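Local coordinates for E3 SUMO-protein ligase SIZ1 (Saccharomyces cerevisiae, PDB 3I2D), which acts as an E3 ligase that attaches SUMO to septins and PCNA, its SP-RING-type zinc finger mediating interaction with the E2 enzyme UBC9, at residues Leu303-Glu307 against Phe308-Ile312. Numbering follows the deposited sequence.
Sequences LAISE and FVDDI
Ser306 caps the helix 307-313: its OG accepts the N-H of Val309 at 3.1 Å, a nearly straight bond with an angle of 163° at the hydrogen. The hydroxyl is swung forward over the helix start because OG stands anti to the backbone N (chi1 154°). A water hydrogen-bonded to OG also accepts from Phe308 N, at 2.6 Å, so that hydroxyl and water between them take up the N-H groups of Val309 and Phe308. With an alanine here, lacking OG, Val309 N is likely to lose its capping acceptor and the water one of these two partners. Backbone bonds follow, Asp310 N to Ser306 O at 2.8 Å and Asp311 N to Glu307 O at 2.9 Å. This strand-to-helix junction lies in the SP-RING-type zinc finger, where the edge strand 303-305 of a three-stranded antiparallel sheet runs into the helix; the side chain of Ser306 is about 11 Å from the zinc ion. Two methyls rest on side-chain oxygens: Val309 CG2 on Ser306 OG, and Ile305 CG2, anti to its own nitrogen, on Asp310 OD1 at 3.8 Å. Phe308 points away from 303-307 and packs on Thr225 of helix 222-234 and Leu325 of strand 322-326. Glu307 and Asp311 run side by side, their carboxylate planes nearly parallel (10° apart), with OE1 of Glu307 5.1 Å from OD2 of Asp311; Lys222, a long and weak ion-pair partner of Asp311, may ease this like-charge proximity.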
loop_
_atom_site.group_PDB
_atom_site.type_symbol
_atom_site.label_atom_id
_atom_site.label_comp_id
_atom_site.label_asym_id
_atom_site.label_seq_id
_atom_site.Cartn_x
_atom_site.Cartn_y
_atom_site.Cartn_z
ATOM N N LEU A 303 -10.823 -1.629 -8.210
ATOM C CA LEU A 303 -10.110 -2.351 -9.248
ATOM C C LEU A 303 -10.884 -3.622 -9.606
ATOM O O LEU A 303 -11.131 -4.469 -8.748
ATOM C CB LEU A 303 -8.701 -2.685 -8.753
ATOM C CG LEU A 303 -7.579 -2.874 -9.780
ATOM C CD1 LEU A 303 -7.396 -1.591 -10.569
ATOM C CD2 LEU A 303 -6.274 -3.236 -9.074
ATOM N N ALA A 304 -11.279 -3.738 -10.871
ATOM C CA ALA A 304 -12.027 -4.897 -11.349
ATOM C C ALA A 304 -11.486 -5.457 -12.671
ATOM O O ALA A 304 -10.903 -4.733 -13.474
ATOM C CB ALA A 304 -13.496 -4.529 -11.515
ATOM N N ILE A 305 -11.690 -6.752 -12.889
ATOM C CA ILE A 305 -11.250 -7.407 -14.112
ATOM C C ILE A 305 -12.211 -6.983 -15.202
ATOM O O ILE A 305 -13.396 -6.818 -14.944
ATOM C CB ILE A 305 -11.335 -8.959 -13.994
ATOM C CG1 ILE A 305 -10.294 -9.471 -12.998
ATOM C CG2 ILE A 305 -11.141 -9.613 -15.373
ATOM C CD1 ILE A 305 -8.899 -9.023 -13.315
ATOM N N SER A 306 -11.703 -6.802 -16.417
ATOM C CA SER A 306 -12.545 -6.435 -17.548
ATOM C C SER A 306 -12.927 -7.719 -18.263
ATOM O O SER A 306 -12.086 -8.370 -18.871
ATOM C CB SER A 306 -11.797 -5.527 -18.517
ATOM O OG SER A 306 -12.328 -5.638 -19.827
ATOM N N GLU A 307 -14.200 -8.078 -18.182
ATOM C CA GLU A 307 -14.684 -9.288 -18.809
ATOM C C GLU A 307 -14.489 -9.249 -20.319
ATOM O O GLU A 307 -14.138 -10.264 -20.939
ATOM C CB GLU A 307 -16.156 -9.490 -18.481
ATOM C CG GLU A 307 -16.654 -10.875 -18.827
ATOM C CD GLU A 307 -18.115 -11.060 -18.500
ATOM O OE1 GLU A 307 -18.955 -10.467 -19.212
ATOM O OE2 GLU A 307 -18.413 -11.792 -17.525
ATOM N N PHE A 308 -14.706 -8.078 -20.914
ATOM C CA PHE A 308 -14.542 -7.960 -22.350
ATOM C C PHE A 308 -13.136 -8.368 -22.757
ATOM O O PHE A 308 -12.964 -9.284 -23.566
ATOM C CB PHE A 308 -14.785 -6.532 -22.841
ATOM C CG PHE A 308 -14.736 -6.415 -24.339
ATOM C CD1 PHE A 308 -15.769 -6.928 -25.124
ATOM C CD2 PHE A 308 -13.629 -5.874 -24.975
ATOM C CE1 PHE A 308 -15.697 -6.907 -26.515
ATOM C CE2 PHE A 308 -13.547 -5.850 -26.374
ATOM C CZ PHE A 308 -14.584 -6.368 -27.142
ATOM N N VAL A 309 -12.139 -7.681 -22.190
ATOM C CA VAL A 309 -10.734 -7.935 -22.492
ATOM C C VAL A 309 -10.288 -9.329 -22.056
ATOM O O VAL A 309 -9.479 -9.969 -22.732
ATOM C CB VAL A 309 -9.816 -6.870 -21.837
ATOM C CG1 VAL A 309 -8.367 -7.158 -22.178
ATOM C CG2 VAL A 309 -10.179 -5.493 -22.335
ATOM N N ASP A 310 -10.812 -9.798 -20.928
ATOM C CA ASP A 310 -10.471 -11.125 -20.439
ATOM C C ASP A 310 -10.898 -12.145 -21.494
ATOM O O ASP A 310 -10.150 -13.070 -21.808
ATOM C CB ASP A 310 -11.195 -11.411 -19.130
ATOM C CG ASP A 310 -10.513 -12.489 -18.311
ATOM O OD1 ASP A 310 -11.083 -12.909 -17.278
ATOM O OD2 ASP A 310 -9.397 -12.906 -18.690
ATOM N N ASP A 311 -12.099 -11.969 -22.046
ATOM C CA ASP A 311 -12.614 -12.872 -23.075
ATOM C C ASP A 311 -11.663 -12.964 -24.269
ATOM O O ASP A 311 -11.233 -14.052 -24.647
ATOM C CB ASP A 311 -13.992 -12.407 -23.557
ATOM C CG ASP A 311 -15.124 -12.878 -22.654
ATOM O OD1 ASP A 311 -14.820 -13.442 -21.572
ATOM O OD2 ASP A 311 -16.310 -12.682 -23.034
ATOM N N ILE A 312 -11.337 -11.822 -24.866
ATOM C CA ILE A 312 -10.435 -11.818 -26.012
ATOM C C ILE A 312 -9.117 -12.500 -25.642
ATOM O O ILE A 312 -8.586 -13.312 -26.393
ATOM C CB ILE A 312 -10.131 -10.369 -26.483
ATOM C CG1 ILE A 312 -11.440 -9.641 -26.799
ATOM C CG2 ILE A 312 -9.219 -10.389 -27.714
ATOM C CD1 ILE A 312 -11.242 -8.231 -27.288
HETATM O O HOH W 1 -15.386 -5.825 -19.880
#